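Local coordinates for protein pertussis toxin-like subunit ArtA (Escherichia coli, PDB 4Z9D) that probably transfers ADP-ribose from NAD to trimeric G proteins, as the enzymatic A subunit of a pertussis-like AB5 toxin, at residues A[17-22]-A[149-154]; A[31-36]-A[107-112]; A[55-60]-A[77-82]. The protein carries 2 engineered substitutions. All blocks are in the same frame, centred on the assembly; numbering follows the deposited sequence.

Contact 1 (A[17-22]-A[149-154])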
loop_
_atom_site.group_PDB
_atom_site.type_symbol
_atom_site.label_atom_id
_atom_site.label_comp_id
_atom_site.label_asym_id
_atom_site.label_seq_id
_atom_site.Cartn_x
_atom_site.Cartn_y
_atom_site.Cartn_z
ATOM N N GLU A 17 5.030 4.284 16.352
ATOM C CA GLU A 17 3.581 4.231 16.246
ATOM C C GLU A 17 3.120 2.992 15.476
ATOM O O GLU A 17 2.240 2.245 15.918
ATOM C CB GLU A 17 3.061 5.498 15.570
ATOM C CG GLU A 17 1.557 5.531 15.425
ATOM C CD GLU A 17 1.086 6.680 14.570
ATOM O OE1 GLU A 17 1.899 7.592 14.313
ATOM O OE2 GLU A 17 -0.104 6.689 14.180
ATOM N N ILE A 18 3.719 2.802 14.304
ATOM C CA ILE A 18 3.293 1.774 13.370
ATOM C C ILE A 18 3.604 0.350 13.847
ATOM O O ILE A 18 2.778 -0.539 13.676
ATOM C CB ILE A 18 3.910 2.043 11.979
ATOM C CG1 ILE A 18 3.419 3.398 11.445
ATOM C CG2 ILE A 18 3.557 0.949 11.004
ATOM C CD1 ILE A 18 1.872 3.522 11.401
ATOM N N PHE A 19 4.757 0.125 14.469
ATOM C CA PHE A 19 5.073 -1.221 14.958
ATOM C C PHE A 19 4.081 -1.642 16.034
ATOM O O PHE A 19 3.741 -2.825 16.171
ATOM C CB PHE A 19 6.479 -1.284 15.543
ATOM C CG PHE A 19 7.579 -1.281 14.516
ATOM C CD1 PHE A 19 8.895 -1.148 14.921
ATOM C CD2 PHE A 19 7.305 -1.388 13.155
ATOM C CE1 PHE A 19 9.924 -1.130 13.999
ATOM C CE2 PHE A 19 8.334 -1.388 12.231
ATOM C CZ PHE A 19 9.646 -1.252 12.657
ATOM N N ARG A 20 3.587 -0.645 16.762
ATOM C CA ARG A 20 2.703 -0.882 17.890
ATOM C C ARG A 20 1.283 -1.057 17.371
ATOM O O ARG A 20 0.606 -2.031 17.698
ATOM C CB ARG A 20 2.750 0.296 18.869
ATOM C CG ARG A 20 1.826 0.146 20.072
ATOM C CD ARG A 20 1.233 1.487 20.464
ATOM N NE ARG A 20 2.211 2.523 20.740
ATOM C CZ ARG A 20 2.038 3.791 20.383
ATOM N NH1 ARG A 20 2.966 4.698 20.656
ATOM N NH2 ARG A 20 0.957 4.140 19.702
ATOM N N ASP A 21 0.853 -0.106 16.547
ATOM C CA ASP A 21 -0.546 0.002 16.126
ATOM C C ASP A 21 -0.888 -0.642 14.791
ATOM O O ASP A 21 -2.056 -0.913 14.513
ATOM C CB ASP A 21 -0.943 1.475 16.054
ATOM C CG ASP A 21 -0.846 2.169 17.390
ATOM O OD1 ASP A 21 -0.838 1.458 18.406
ATOM O OD2 ASP A 21 -0.759 3.416 17.423
ATOM N N GLY A 22 0.124 -0.891 13.965
ATOM C CA GLY A 22 -0.133 -1.349 12.613
ATOM C C GLY A 22 -0.731 -0.233 11.778
ATOM O O GLY A 22 -0.651 0.942 12.152
ATOM N N PRO A 149 18.375 5.164 8.103
ATOM C CA PRO A 149 18.453 4.162 9.173
ATOM C C PRO A 149 17.303 3.162 9.113
ATOM O O PRO A 149 16.158 3.551 8.870
ATOM C CB PRO A 149 18.352 4.998 10.452
ATOM C CG PRO A 149 18.695 6.394 10.039
ATOM C CD PRO A 149 18.219 6.529 8.626
ATOM N N GLY A 150 17.606 1.895 9.368
ATOM C CA GLY A 150 16.578 0.878 9.386
ATOM C C GLY A 150 16.258 0.524 10.820
ATOM O O GLY A 150 17.099 0.676 11.709
ATOM N N THR A 151 15.042 0.031 11.043
ATOM C CA THR A 151 14.615 -0.390 12.364
ATOM C C THR A 151 13.891 -1.721 12.247
ATOM O O THR A 151 13.038 -1.873 11.381
ATOM C CB THR A 151 13.665 0.638 12.999
ATOM O OG1 THR A 151 14.174 1.967 12.819
ATOM C CG2 THR A 151 13.485 0.348 14.466
ATOM N N THR A 152 14.204 -2.664 13.133
ATOM C CA THR A 152 13.546 -3.968 13.113
ATOM C C THR A 152 12.415 -3.999 14.131
ATOM O O THR A 152 12.547 -3.457 15.219
ATOM C CB THR A 152 14.546 -5.122 13.407
ATOM O OG1 THR A 152 15.513 -5.184 12.353
ATOM C CG2 THR A 152 13.829 -6.464 13.499
ATOM N N ASN A 153 11.288 -4.588 13.755
ATOM C CA ASN A 153 10.164 -4.724 14.659
ATOM C C ASN A 153 10.368 -5.989 15.483
ATOM O O ASN A 153 10.250 -7.098 14.962
ATOM C CB ASN A 153 8.852 -4.786 13.879
ATOM C CG ASN A 153 7.648 -4.943 14.782
ATOM O OD1 ASN A 153 7.765 -4.808 16.000
ATOM N ND2 ASN A 153 6.480 -5.220 14.192
ATOM N N ALA A 154 10.707 -5.832 16.760
ATOM C CA ALA A 154 10.938 -7.000 17.609
ATOM C C ALA A 154 9.671 -7.814 17.844
ATOM O O ALA A 154 9.747 -8.992 18.207
ATOM C CB ALA A 154 11.538 -6.576 18.942
#

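Contact 2 (A[31-36]-A[107-112]). With NAD (nicotinamide-adenine-dinucleotide), chain F.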
loop_
_atom_site.group_PDB
_atom_site.type_symbol
_atom_site.label_atom_id
_atom_site.label_comp_id
_atom_site.label_asym_id
_atom_site.label_seq_id
_atom_site.Cartn_x
_atom_site.Cartn_y
_atom_site.Cartn_z
ATOM N N ASN A 31 -15.216 1.209 -2.750
ATOM C CA ASN A 31 -15.136 1.552 -4.170
ATOM C C ASN A 31 -13.681 1.479 -4.595
ATOM O O ASN A 31 -12.910 2.410 -4.329
ATOM C CB ASN A 31 -15.708 2.952 -4.439
ATOM C CG ASN A 31 -15.776 3.289 -5.931
ATOM O OD1 ASN A 31 -14.865 2.975 -6.700
ATOM N ND2 ASN A 31 -16.874 3.915 -6.346
ATOM N N LEU A 32 -13.306 0.371 -5.232
ATOM C CA LEU A 32 -11.902 0.124 -5.559
ATOM C C LEU A 32 -11.349 1.137 -6.562
ATOM O O LEU A 32 -10.218 1.584 -6.427
ATOM C CB LEU A 32 -11.716 -1.307 -6.101
ATOM C CG LEU A 32 -10.282 -1.796 -6.360
ATOM C CD1 LEU A 32 -9.471 -1.831 -5.076
ATOM C CD2 LEU A 32 -10.280 -3.171 -7.010
ATOM N N GLN A 33 -12.136 1.511 -7.566
ATOM C CA GLN A 33 -11.638 2.465 -8.556
ATOM C C GLN A 33 -11.322 3.818 -7.921
ATOM O O GLN A 33 -10.341 4.463 -8.271
ATOM C CB GLN A 33 -12.621 2.630 -9.706
ATOM C CG GLN A 33 -11.951 3.262 -10.920
ATOM C CD GLN A 33 -12.657 2.942 -12.220
ATOM O OE1 GLN A 33 -12.342 3.505 -13.275
ATOM N NE2 GLN A 33 -13.624 2.041 -12.152
ATOM N N GLN A 34 -12.190 4.245 -7.008
ATOM C CA GLN A 34 -11.986 5.443 -6.205
ATOM C C GLN A 34 -10.668 5.376 -5.443
ATOM O O GLN A 34 -9.879 6.321 -5.432
ATOM C CB GLN A 34 -13.145 5.585 -5.215
ATOM C CG GLN A 34 -13.654 6.970 -4.985
ATOM C CD GLN A 34 -15.068 6.934 -4.448
ATOM O OE1 GLN A 34 -15.276 6.837 -3.244
ATOM N NE2 GLN A 34 -16.049 6.986 -5.346
ATOM N N HIS A 35 -10.432 4.250 -4.784
ATOM C CA HIS A 35 -9.191 4.082 -4.046
ATOM C C HIS A 35 -7.963 4.158 -4.963
ATOM O O HIS A 35 -6.996 4.868 -4.674
ATOM C CB HIS A 35 -9.200 2.756 -3.299
ATOM C CG HIS A 35 -7.880 2.419 -2.693
ATOM N ND1 HIS A 35 -7.443 2.966 -1.502
ATOM C CD2 HIS A 35 -6.875 1.624 -3.135
ATOM C CE1 HIS A 35 -6.230 2.510 -1.233
ATOM N NE2 HIS A 35 -5.870 1.685 -2.198
ATOM N N LEU A 36 -8.010 3.421 -6.069
ATOM C CA LEU A 36 -6.869 3.318 -6.961
ATOM C C LEU A 36 -6.517 4.672 -7.591
ATOM O O LEU A 36 -5.348 4.934 -7.903
ATOM C CB LEU A 36 -7.127 2.270 -8.044
ATOM C CG LEU A 36 -7.264 0.810 -7.587
ATOM C CD1 LEU A 36 -7.622 -0.070 -8.767
ATOM C CD2 LEU A 36 -5.982 0.321 -6.941
ATOM N N GLY A 107 -8.100 3.695 -20.641
ATOM C CA GLY A 107 -6.809 3.277 -21.149
ATOM C C GLY A 107 -5.706 3.712 -20.205
ATOM O O GLY A 107 -4.726 2.985 -20.010
ATOM N N PHE A 108 -5.870 4.892 -19.611
ATOM C CA PHE A 108 -4.848 5.433 -18.727
ATOM C C PHE A 108 -4.758 4.629 -17.433
ATOM O O PHE A 108 -3.665 4.373 -16.927
ATOM C CB PHE A 108 -5.111 6.901 -18.411
ATOM C CG PHE A 108 -4.102 7.499 -17.467
ATOM C CD1 PHE A 108 -4.426 7.719 -16.137
ATOM C CD2 PHE A 108 -2.820 7.806 -17.898
ATOM C CE1 PHE A 108 -3.504 8.252 -15.257
ATOM C CE2 PHE A 108 -1.889 8.351 -17.026
ATOM C CZ PHE A 108 -2.230 8.570 -15.703
ATOM N N GLU A 109 -5.907 4.287 -16.866
ATOM C CA GLU A 109 -5.936 3.470 -15.653
ATOM C C GLU A 109 -5.252 2.122 -15.868
ATOM O O GLU A 109 -4.494 1.656 -15.009
ATOM C CB GLU A 109 -7.376 3.275 -15.187
ATOM C CG GLU A 109 -7.991 4.552 -14.625
ATOM C CD GLU A 109 -9.443 4.384 -14.221
ATOM O OE1 GLU A 109 -10.242 3.936 -15.072
ATOM O OE2 GLU A 109 -9.787 4.715 -13.061
ATOM N N ARG A 110 -5.503 1.502 -17.019
ATOM C CA ARG A 110 -4.948 0.177 -17.272
ATOM C C ARG A 110 -3.444 0.248 -17.465
ATOM O O ARG A 110 -2.724 -0.672 -17.077
ATOM C CB ARG A 110 -5.633 -0.482 -18.470
ATOM C CG ARG A 110 -7.139 -0.655 -18.257
ATOM C CD ARG A 110 -7.721 -1.825 -19.025
ATOM N NE ARG A 110 -9.142 -2.007 -18.722
ATOM C CZ ARG A 110 -9.620 -2.981 -17.955
ATOM N NH1 ARG A 110 -10.928 -3.074 -17.733
ATOM N NH2 ARG A 110 -8.793 -3.861 -17.409
ATOM N N ILE A 111 -2.965 1.337 -18.058
ATOM C CA ILE A 111 -1.522 1.551 -18.160
ATOM C C ILE A 111 -0.884 1.675 -16.768
ATOM O O ILE A 111 0.188 1.133 -16.518
ATOM C CB ILE A 111 -1.205 2.794 -19.018
ATOM C CG1 ILE A 111 -1.246 2.405 -20.497
ATOM C CG2 ILE A 111 0.171 3.361 -18.697
ATOM C CD1 ILE A 111 -1.138 3.568 -21.426
ATOM N N MET A 112 -1.557 2.367 -15.861
ATOM C CA MET A 112 -1.052 2.545 -14.504
ATOM C C MET A 112 -1.008 1.223 -13.715
ATOM O O MET A 112 -0.205 1.083 -12.784
ATOM C CB MET A 112 -1.913 3.580 -13.764
ATOM C CG MET A 112 -1.718 5.025 -14.255
ATOM S SD MET A 112 -0.055 5.651 -13.892
ATOM C CE MET A 112 -0.140 5.800 -12.103
HETATM P PA NAD F . -3.020 7.158 2.345
HETATM O O1A NAD F . -3.244 5.765 2.811
HETATM O O2A NAD F . -4.103 8.163 2.493
HETATM O O5B NAD F . -1.659 7.685 3.071
HETATM C C5B NAD F . -1.145 9.022 2.955
HETATM C C4B NAD F . -0.838 9.528 4.380
HETATM O O4B NAD F . -2.074 9.698 5.137
HETATM C C3B NAD F . -0.096 8.468 5.137
HETATM O O3B NAD F . 1.307 8.523 4.737
HETATM C C2B NAD F . -0.283 8.994 6.532
HETATM O O2B NAD F . 0.392 10.237 6.624
HETATM C C1B NAD F . -1.788 9.300 6.510
HETATM N N9A NAD F . -2.761 8.177 6.757
HETATM C C8A NAD F . -3.144 7.123 6.038
HETATM N N7A NAD F . -4.080 6.470 6.732
HETATM C C5A NAD F . -4.295 7.128 7.874
HETATM C C6A NAD F . -5.124 6.903 8.911
HETATM N N6A NAD F . -5.904 5.828 8.831
HETATM N N1A NAD F . -5.169 7.712 9.982
HETATM C C2A NAD F . -4.330 8.825 10.005
HETATM N N3A NAD F . -3.474 9.040 8.917
HETATM C C4A NAD F . -3.479 8.188 7.879
HETATM O O3 NAD F . -2.613 7.137 0.819
HETATM P PN NAD F . -1.506 6.118 0.200
HETATM O O1N NAD F . -1.577 4.791 0.872
HETATM O O2N NAD F . -0.217 6.833 0.078
HETATM O O5D NAD F . -2.155 5.930 -1.241
HETATM C C5D NAD F . -2.450 7.042 -2.096
HETATM C C4D NAD F . -2.416 6.587 -3.559
HETATM O O4D NAD F . -1.119 5.912 -3.710
HETATM C C3D NAD F . -3.505 5.539 -3.856
HETATM O O3D NAD F . -3.871 5.566 -5.240
HETATM C C2D NAD F . -2.716 4.273 -3.583
HETATM O O2D NAD F . -3.336 3.125 -4.202
HETATM C C1D NAD F . -1.362 4.584 -4.207
HETATM N N1N NAD F . -0.335 3.604 -3.702
HETATM C C2N NAD F . 0.367 3.858 -2.498
HETATM C C3N NAD F . 1.295 2.957 -1.974
HETATM C C7N NAD F . 1.997 3.229 -0.785
HETATM O O7N NAD F . 3.065 2.457 -0.498
HETATM N N7N NAD F . 1.608 4.261 -0.032
HETATM C C4N NAD F . 1.524 1.770 -2.666
HETATM C C5N NAD F . 0.846 1.505 -3.856
HETATM C C6N NAD F . -0.086 2.396 -4.377
#

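Contact 3 (A[55-60]-A[77-82])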
loop_
_atom_site.group_PDB
_atom_site.type_symbol
_atom_site.label_atom_id
_atom_site.label_comp_id
_atom_site.label_asym_id
_atom_site.label_seq_id
_atom_site.Cartn_x
_atom_site.Cartn_y
_atom_site.Cartn_z
ATOM N N THR A 55 4.266 -4.809 -4.212
ATOM C CA THR A 55 5.277 -5.861 -4.129
ATOM C C THR A 55 6.649 -5.357 -4.559
ATOM O O THR A 55 7.664 -6.022 -4.329
ATOM C CB THR A 55 4.929 -7.067 -5.005
ATOM O OG1 THR A 55 4.766 -6.644 -6.364
ATOM C CG2 THR A 55 3.651 -7.746 -4.509
ATOM N N SER A 56 6.669 -4.193 -5.203
ATOM C CA SER A 56 7.867 -3.689 -5.875
ATOM C C SER A 56 8.672 -2.648 -5.088
ATOM O O SER A 56 8.207 -1.533 -4.847
ATOM C CB SER A 56 7.463 -3.109 -7.234
ATOM O OG SER A 56 8.520 -2.386 -7.841
ATOM N N LEU A 57 9.889 -3.024 -4.706
ATOM C CA LEU A 57 10.818 -2.130 -4.034
ATOM C C LEU A 57 11.112 -0.917 -4.910
ATOM O O LEU A 57 11.153 0.225 -4.439
ATOM C CB LEU A 57 12.122 -2.871 -3.725
ATOM C CG LEU A 57 13.262 -2.029 -3.155
ATOM C CD1 LEU A 57 12.900 -1.524 -1.763
ATOM C CD2 LEU A 57 14.576 -2.803 -3.128
ATOM N N ILE A 58 11.256 -1.178 -6.201
ATOM C CA ILE A 58 11.546 -0.122 -7.160
ATOM C C ILE A 58 10.430 0.904 -7.150
ATOM O O ILE A 58 10.689 2.113 -7.145
ATOM C CB ILE A 58 11.737 -0.693 -8.576
ATOM C CG1 ILE A 58 13.099 -1.378 -8.660
ATOM C CG2 ILE A 58 11.614 0.416 -9.623
ATOM C CD1 ILE A 58 13.242 -2.347 -9.809
ATOM N N GLU A 59 9.186 0.422 -7.134
ATOM C CA GLU A 59 8.025 1.302 -7.057
ATOM C C GLU A 59 7.992 2.154 -5.796
ATOM O O GLU A 59 7.519 3.287 -5.844
ATOM C CB GLU A 59 6.714 0.510 -7.158
ATOM C CG GLU A 59 6.381 0.050 -8.582
ATOM C CD GLU A 59 5.013 -0.618 -8.698
ATOM O OE1 GLU A 59 4.318 -0.739 -7.663
ATOM O OE2 GLU A 59 4.635 -1.013 -9.831
ATOM N N THR A 60 8.456 1.625 -4.663
ATOM C CA THR A 60 8.411 2.413 -3.422
ATOM C C THR A 60 9.234 3.704 -3.507
ATOM O O THR A 60 8.815 4.738 -2.978
ATOM C CB THR A 60 8.897 1.624 -2.197
ATOM O OG1 THR A 60 10.291 1.308 -2.331
ATOM C CG2 THR A 60 8.084 0.356 -2.041
ATOM N N LEU A 77 9.471 10.095 5.423
ATOM C CA LEU A 77 8.771 8.949 4.885
ATOM C C LEU A 77 9.555 7.712 5.264
ATOM O O LEU A 77 10.782 7.745 5.366
ATOM C CB LEU A 77 8.628 9.042 3.369
ATOM C CG LEU A 77 7.726 10.141 2.845
ATOM C CD1 LEU A 77 7.803 10.180 1.325
ATOM C CD2 LEU A 77 6.314 9.864 3.313
ATOM N N TYR A 78 8.834 6.624 5.487
ATOM C CA TYR A 78 9.430 5.343 5.823
ATOM C C TYR A 78 8.925 4.307 4.832
ATOM O O TYR A 78 7.787 4.390 4.369
ATOM C CB TYR A 78 9.066 4.921 7.252
ATOM C CG TYR A 78 9.479 5.914 8.321
ATOM C CD1 TYR A 78 10.625 5.720 9.070
ATOM C CD2 TYR A 78 8.699 7.035 8.594
ATOM C CE1 TYR A 78 10.992 6.607 10.056
ATOM C CE2 TYR A 78 9.062 7.937 9.579
ATOM C CZ TYR A 78 10.213 7.717 10.306
ATOM O OH TYR A 78 10.588 8.608 11.291
ATOM N N ARG A 79 9.771 3.343 4.493
ATOM C CA ARG A 79 9.323 2.176 3.750
ATOM C C ARG A 79 9.174 1.025 4.731
ATOM O O ARG A 79 10.151 0.628 5.360
ATOM C CB ARG A 79 10.316 1.806 2.640
ATOM C CG ARG A 79 9.852 0.662 1.748
ATOM C CD ARG A 79 10.899 0.259 0.738
ATOM N NE ARG A 79 12.082 -0.331 1.366
ATOM C CZ ARG A 79 13.294 0.216 1.370
ATOM N NH1 ARG A 79 13.510 1.368 0.762
ATOM N NH2 ARG A 79 14.297 -0.411 1.966
ATOM N N TYR A 80 7.960 0.512 4.877
ATOM C CA TYR A 80 7.715 -0.638 5.737
ATOM C C TYR A 80 7.672 -1.920 4.925
ATOM O O TYR A 80 7.080 -1.954 3.843
ATOM C CB TYR A 80 6.397 -0.458 6.503
ATOM C CG TYR A 80 6.448 0.612 7.552
ATOM C CD1 TYR A 80 6.822 0.305 8.859
ATOM C CD2 TYR A 80 6.131 1.929 7.245
ATOM C CE1 TYR A 80 6.871 1.282 9.828
ATOM C CE2 TYR A 80 6.197 2.918 8.202
ATOM C CZ TYR A 80 6.560 2.586 9.495
ATOM O OH TYR A 80 6.613 3.566 10.460
ATOM N N ARG A 81 8.305 -2.972 5.433
ATOM C CA ARG A 81 8.174 -4.285 4.815
ATOM C C ARG A 81 7.175 -5.086 5.614
ATOM O O ARG A 81 7.256 -5.137 6.836
ATOM C CB ARG A 81 9.505 -5.033 4.755
ATOM C CG ARG A 81 9.412 -6.221 3.810
ATOM C CD ARG A 81 10.581 -7.184 3.939
ATOM N NE ARG A 81 11.887 -6.532 3.904
ATOM C CZ ARG A 81 12.794 -6.702 2.944
ATOM N NH1 ARG A 81 12.542 -7.489 1.904
ATOM N NH2 ARG A 81 13.962 -6.078 3.026
ATOM N N ILE A 82 6.231 -5.717 4.923
ATOM C CA ILE A 82 5.083 -6.316 5.595
ATOM C C ILE A 82 4.811 -7.732 5.121
ATOM O O ILE A 82 4.796 -7.990 3.926
ATOM C CB ILE A 82 3.804 -5.473 5.354
ATOM C CG1 ILE A 82 4.039 -3.989 5.667
ATOM C CG2 ILE A 82 2.596 -6.026 6.143
ATOM C CD1 ILE A 82 2.956 -3.074 5.094
HETATM O O HOH W 1 11.880 2.966 -0.959
#

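Contact 1 (A[17-22]-A[149-154])
Phe19 of helix 15-21 packs on Asn153, just beyond edge strand 144-152 of the four-stranded antiparallel sheet, in a helix-on-sheet contact of the pertussis-toxin-like ADP-ribosyltransferase fold. The contact is a CH-pi stack extended by an amide: CB of Asn153 stands 3.5 Å from the centroid of the Phe19 ring, only 1° off the ring normal, and the amide follows in a plane tilted just 7° from the ring. Asn153 CG is thereby 3.7 Å from Phe19 CG, the two side chains running in opposite directions. With Asn153 CG anti to the backbone N (chi1 179°), the amide extends over the ring toward Phe19 CB. Phe19 CG is instead anti to its own carbonyl carbon, which sends the ring out from the helix across the strand end. At the ring edge, near its plane, Phe19 CZ meets Thr151 O at 3.7 Å, while the methyl CG2 of Thr151 adds a looser touch 3.9 Å from Phe19 CE1. Ile130 and Ala133 of the adjoining strand 130-139 also touch the ring. Asn153 is held independently of the helix: its ND2 donates to Ile130 O and its OD1 accepts from Arg155 N, so both ends of the flat amide are fixed. Across the contact the chemistry is therefore dispersion and CH-pi packing: Asn153 spends its polar atoms on the neighbouring strand 130-139 and on the chain just after itself, and presents its CB and the plane of its amide to the phenyl ring.

Contact 2 (A[31-36]-A[107-112])
Gln33 and Glu109 are the residues that meet between two short helices, 32-37 and 107-112, the first of which borders the NAD pocket of this ADP-ribosyltransferase fold. Their side chains, both extended beyond CG, cross at about a right angle, with the amide and carboxylate planes 42° apart. The modelled Gln33 OE1 lies 2.8 Å from Glu109 OE1, but the amide is probably turned over, so the short approach may be a hydrogen bond from its nitrogen. Behind the terminal groups, Gln33 CG comes within 3.4 Å of Glu109 OE2. The carboxylate is positioned from outside the pair: OE2 forms a salt bridge with Arg37 NE, and OE1 accepts from Ser106 N, just before helix 107-112. Ile103 and Phe105 pack against the Gln33 side chain. Further along helix 32-37, NAD O3D lies 3.1 Å from Leu36 O and 3.3 Å from His35 O, the latter at most a weak hydrogen bond. The His35 imidazole merely packs near the ribose, NE2 lying 3.5 Å from NAD O2D, while its ND1 is hydrogen-bonded to Ser48 OG and its ring meets Phe50 edge-to-face. At the start of the same helix Asn31 is the N-cap: its OD1 accepts from Gln34 N at 3.0 Å, nearly straight at 169°, with the donor 49° out of the carbonyl plane.

Contact 3 (A[55-60]-A[77-82])
Leu57 lays its methyl CD1 over one face of the Arg79 guanidinium, 3.4 Å above the plane and offset toward the rim, near NE. The leucine reaches it with CG anti to the backbone N (chi1 174°). Arg79 turns its head group under that methyl by a bend at chi3 (67°). Thr60, one helical turn on, crosses the arginine chain at about a right angle, with OG1 3.3 Å from Arg79 CD. That hydroxyl donates to Leu57 O, in the carbonyl plane on a lone pair, and accepts from a water 2.7 Å from Thr60 OG1. The same water accepts from Arg79 NH1 at 2.9 Å, in plane at the guanidinium edge, so it bridges helix and strand. Arg79 NH2 has a stronger partner in the salt bridge to Asp147, which probably helps fix the orientation of the head group. Ser56 starts the helix as its N-cap, its OG accepting from Glu59 N at 3.0 Å. The contact joins the first turn of helix 57-68, close to the bound NAD, to strand 77-83, which lies between strands 6-11 and 130-139; Tyr8 of strand 6-11 touches Leu57, Thr60 and Arg79.

Contact 3 is the buried one, centred about 8 Å from the chain's centre; contacts 1 and 2 lie farther out, partly buried, on opposite sides of the chain's centre with their own centres 30 Å apart. Contacts 1 and 3 load helices onto the same antiparallel sheet and touch directly, Ile18 CG1 lying 3.3 Å from Tyr80 OH. Chemistry follows place: an aromatic-on-amide stack at the sheet border, a carboxylate and an amide between two short helices, and a charged head group under a methyl, with a bridging water, in the interior. His35 and Leu36, away from the touching pair of contact 2, line the NAD pocket; the Thr60 side chain of contact 3 is about 6 Å from NAD.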